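Local coordinates for hydrolase (Thermococcus thioreducens, PDB 6IAH), which acts as a haloacid dehalogenase superfamily phosphatase of diverse substrate specificity, with phosphoglycolate probably among its substrates, at residues A21-A26 with E36-P41; L137-K142 with N235-G240. All coordinates share one frame; numbering follows the deposited sequence.

Contact 1 of 2, residues A21-A26 with E36-P41; sequences ATKLTA and EREIKP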
# COMPACT_ATOMS: atom_id res chain seq x y z
N ALA A 21 8.86 -2.14 8.25
CA ALA A 21 8.51 -3.51 8.53
C ALA A 21 9.29 -4.51 7.65
O ALA A 21 9.71 -5.57 8.14
CB ALA A 21 6.99 -3.69 8.36
N THR A 22 9.53 -4.14 6.39
CA THR A 22 10.30 -4.93 5.47
C THR A 22 11.76 -5.02 5.98
O THR A 22 12.36 -6.10 6.12
CB THR A 22 10.19 -4.37 4.05
OG1 THR A 22 8.79 -4.41 3.63
CG2 THR A 22 11.04 -5.15 3.04
N LYS A 23 12.30 -3.86 6.32
CA LYS A 23 13.65 -3.80 6.88
C LYS A 23 13.81 -4.64 8.15
O LYS A 23 14.66 -5.49 8.20
CB LYS A 23 13.99 -2.36 7.17
CG LYS A 23 15.34 -2.15 7.84
CD LYS A 23 15.35 -0.78 8.54
CE LYS A 23 16.74 -0.23 8.63
NZ LYS A 23 17.58 -0.82 9.67
N LEU A 24 12.97 -4.45 9.14
CA LEU A 24 13.08 -5.22 10.36
C LEU A 24 12.86 -6.72 10.18
O LEU A 24 13.52 -7.55 10.81
CB LEU A 24 12.11 -4.69 11.43
CG LEU A 24 12.31 -3.24 11.87
CD1 LEU A 24 11.25 -2.95 12.91
CD2 LEU A 24 13.74 -3.01 12.41
N THR A 25 11.91 -7.09 9.35
CA THR A 25 11.74 -8.52 9.04
C THR A 25 12.99 -9.16 8.41
O THR A 25 13.41 -10.22 8.83
CB THR A 25 10.58 -8.68 8.06
OG1 THR A 25 9.44 -8.13 8.70
CG2 THR A 25 10.42 -10.09 7.64
N ALA A 26 13.57 -8.51 7.42
CA ALA A 26 14.74 -9.03 6.76
C ALA A 26 15.85 -9.09 7.79
O ALA A 26 16.57 -10.09 7.85
CB ALA A 26 15.16 -8.19 5.57
N GLU A 36 24.78 -8.89 10.69
CA GLU A 36 24.42 -7.66 11.35
C GLU A 36 24.37 -6.45 10.40
O GLU A 36 23.94 -5.39 10.80
CB GLU A 36 25.39 -7.37 12.52
CG GLU A 36 25.21 -8.29 13.72
CD GLU A 36 23.81 -8.18 14.33
OE1 GLU A 36 23.61 -7.27 15.16
OE2 GLU A 36 22.91 -8.99 13.98
N ARG A 37 24.78 -6.62 9.16
CA ARG A 37 24.74 -5.55 8.16
C ARG A 37 23.25 -5.14 7.98
O ARG A 37 22.33 -6.00 7.98
CB ARG A 37 25.34 -5.98 6.79
CG ARG A 37 26.65 -6.79 6.78
CD ARG A 37 27.11 -7.16 5.36
NE ARG A 37 26.43 -8.34 4.73
CZ ARG A 37 26.74 -9.63 4.91
NH1 ARG A 37 27.73 -9.99 5.72
NH2 ARG A 37 26.05 -10.58 4.30
N GLU A 38 23.00 -3.84 7.92
CA GLU A 38 21.63 -3.37 7.86
C GLU A 38 21.11 -3.39 6.44
O GLU A 38 21.83 -3.31 5.45
CB GLU A 38 21.44 -1.98 8.45
CG GLU A 38 21.30 -1.96 9.96
CD GLU A 38 21.45 -0.55 10.45
OE1 GLU A 38 20.46 0.21 10.37
OE2 GLU A 38 22.59 -0.21 10.83
N ILE A 39 19.80 -3.53 6.36
CA ILE A 39 19.13 -3.39 5.09
C ILE A 39 19.01 -1.89 4.76
O ILE A 39 18.36 -1.17 5.53
CB ILE A 39 17.74 -4.07 5.13
CG1 ILE A 39 17.91 -5.57 5.25
CG2 ILE A 39 16.94 -3.77 3.87
CD1 ILE A 39 18.51 -6.25 4.04
N LYS A 40 19.62 -1.45 3.65
CA LYS A 40 19.54 -0.04 3.24
C LYS A 40 18.14 0.30 2.71
O LYS A 40 17.48 -0.50 2.03
CB LYS A 40 20.59 0.30 2.20
CG LYS A 40 21.98 0.49 2.73
CD LYS A 40 22.91 0.81 1.56
CE LYS A 40 24.34 0.35 1.83
NZ LYS A 40 25.16 0.26 0.56
N PRO A 41 17.68 1.52 3.02
CA PRO A 41 16.28 1.88 2.70
C PRO A 41 15.99 1.91 1.19
O PRO A 41 14.89 1.47 0.77
CB PRO A 41 16.13 3.26 3.35
CG PRO A 41 17.55 3.84 3.30
CD PRO A 41 18.46 2.68 3.52
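In the helical cap inserted into the HAD core, probably of the C1 type, helix 17-32 is followed by a loop that doubles back along it before helix 41-50 begins, and K23 and A26 meet that loop at E38 and I39. With CG anti to the backbone N (chi1 176°), the K23 chain starts out alongside the loop and its end closes on it, running past I39 in the opposite sense, CG lying 4.1 Å from I39 CB and CE 3.6 Å from I39 O. A bend at chi4 (-77°) then turns NZ to E38 OE1, 3.1 Å away, in a salt bridge that uses the anti lone pair of the carboxylate. E27 holds the same ammonium from the helix side and also accepts the backbone N-H of I39, so one glutamate ties lysine and loop together. One turn on from K23, the small methyl of A26 lets the isoleucine come close: CB lies 3.8 Å from I39 CG1. I39 also touches V44 of helix 41-50, as suits a branched apolar residue buried between two helices. A lysine fits the boundary because its methylenes can lie against I39 while its charge, paired with the carboxylates of E38 and E27, is probably stabilised as the ammonium form at the partly exposed margin.

Contact 2 of 2, residues L137-K142 with N235-G240; sequences LERASK and NALEGG
L237 reaches across to R139 and A140 with its two methyls divided between them. Its chi1 (-77°), together with an extended chi2 (159°), points the fork so that one methyl lies on each of two adjacent residues: CD1 comes 3.9 Å from R139 CB, while CD2 is closer to the A140 backbone (CA, 3.8 Å) than to the A140 side chain (CB, 4.4 Å). Alanine suits this place because its short side chain leaves the helix surface accessible. The R139 chain bends at chi3 (60°), carrying the guanidinium over CD1, which rests on one face of the group, 4.0 Å from NE. The joined elements are helix 134-141 and the C-terminal helix 229-239, distant in sequence, in the domain built on the parallel sheet of the HAD fold; the former is held from another direction by L137, which packs on V132, F166 and F168. At the guanidinium edge, in its plane, a water accepts from R139 NH2 at 2.7 Å and donates to E238 OE2 at 2.7 Å, bridging opposite charges. Replacing L237 by an alanine is likely to leave one face of the R139 guanidinium without its methyl and open a gap beside A140.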
# COMPACT_ATOMS: atom_id res chain seq x y z
N LEU A 137 -14.28 15.10 5.66
CA LEU A 137 -14.99 13.91 5.18
C LEU A 137 -16.43 13.99 5.67
O LEU A 137 -17.37 13.59 4.98
CB LEU A 137 -14.31 12.61 5.65
CG LEU A 137 -12.93 12.34 5.05
CD1 LEU A 137 -12.19 11.28 5.81
CD2 LEU A 137 -13.00 12.00 3.57
N GLU A 138 -16.58 14.44 6.91
CA GLU A 138 -17.88 14.64 7.50
C GLU A 138 -18.63 15.68 6.71
O GLU A 138 -19.76 15.44 6.26
CB GLU A 138 -17.76 15.05 8.96
CG GLU A 138 -17.26 13.93 9.90
CD GLU A 138 -16.61 14.46 11.22
OE1 GLU A 138 -16.76 15.66 11.60
OE2 GLU A 138 -15.91 13.65 11.89
N ARG A 139 -17.97 16.80 6.47
CA ARG A 139 -18.66 17.82 5.67
C ARG A 139 -19.05 17.32 4.29
O ARG A 139 -20.21 17.51 3.87
CB ARG A 139 -17.82 19.08 5.57
CG ARG A 139 -17.83 19.84 6.85
CD ARG A 139 -16.72 20.83 6.83
NE ARG A 139 -16.86 21.77 5.71
CZ ARG A 139 -15.97 22.69 5.38
NH1 ARG A 139 -14.86 22.82 6.06
NH2 ARG A 139 -16.19 23.49 4.31
N ALA A 140 -18.12 16.62 3.61
CA ALA A 140 -18.38 16.16 2.25
C ALA A 140 -19.45 15.11 2.15
O ALA A 140 -20.17 15.11 1.16
CB ALA A 140 -17.14 15.67 1.61
N SER A 141 -19.57 14.26 3.18
CA SER A 141 -20.53 13.13 3.19
C SER A 141 -21.95 13.60 3.16
O SER A 141 -22.87 12.84 2.75
CB SER A 141 -20.29 12.20 4.44
OG SER A 141 -20.67 12.89 5.63
N LYS A 142 -22.17 14.86 3.54
CA LYS A 142 -23.52 15.43 3.43
C LYS A 142 -23.98 15.78 2.01
O LYS A 142 -25.16 15.99 1.77
CB LYS A 142 -23.66 16.64 4.35
CG LYS A 142 -23.60 16.32 5.83
CD LYS A 142 -23.36 17.61 6.61
CE LYS A 142 -24.03 17.63 7.97
NZ LYS A 142 -23.55 18.82 8.72
N ASN A 235 -12.15 22.65 -2.12
CA ASN A 235 -12.59 23.16 -3.43
C ASN A 235 -13.90 22.53 -3.83
O ASN A 235 -14.79 23.21 -4.28
CB ASN A 235 -11.56 22.87 -4.50
CG ASN A 235 -10.28 23.64 -4.29
OD1 ASN A 235 -10.22 24.57 -3.51
ND2 ASN A 235 -9.24 23.24 -4.99
N ALA A 236 -14.05 21.24 -3.59
CA ALA A 236 -15.30 20.54 -3.99
C ALA A 236 -16.52 21.07 -3.24
O ALA A 236 -17.61 21.25 -3.79
CB ALA A 236 -15.17 19.05 -3.79
N LEU A 237 -16.32 21.32 -1.94
CA LEU A 237 -17.39 21.79 -1.10
C LEU A 237 -17.76 23.25 -1.41
O LEU A 237 -18.92 23.64 -1.34
CB LEU A 237 -16.97 21.68 0.40
CG LEU A 237 -17.02 20.26 0.94
CD1 LEU A 237 -16.15 20.11 2.15
CD2 LEU A 237 -18.47 19.86 1.20
N GLU A 238 -16.73 24.05 -1.62
CA GLU A 238 -16.89 25.46 -1.87
C GLU A 238 -17.35 25.80 -3.27
O GLU A 238 -17.88 26.90 -3.47
CB GLU A 238 -15.58 26.19 -1.55
CG GLU A 238 -15.33 26.09 -0.04
CD GLU A 238 -14.04 26.77 0.39
OE1 GLU A 238 -13.27 27.20 -0.46
OE2 GLU A 238 -13.82 26.89 1.61
N GLY A 239 -17.16 24.91 -4.24
CA GLY A 239 -17.54 25.24 -5.61
C GLY A 239 -18.04 24.19 -6.56
O GLY A 239 -18.21 24.53 -7.73
N GLY A 240 -18.28 22.95 -6.10
CA GLY A 240 -18.61 21.79 -6.94
C GLY A 240 -17.35 21.13 -7.48
O GLY A 240 -16.31 21.82 -7.55
O HOH W 1 -14.80 25.77 3.89

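Contact 1 closes before contact 2 opens along the chain, and the two lie on opposite sides of its centre, with their own centres about 42 Å apart and their nearest atoms about 24 Å apart. They share no helix or strand. Contact 1 joins helix 17-32 to the loop leading into helix 41-50, a local connection spanning few residues, whereas contact 2 brings helix 134-141 to the C-terminal helix 229-239, with more than ninety residues between the segments. The magnesium site formed by D6, D8 and D199 belongs to the sheet-bearing domain, but contact 2 lies away from it there, while contact 1 sits in the helical cap, so each packs a separate part of the fold.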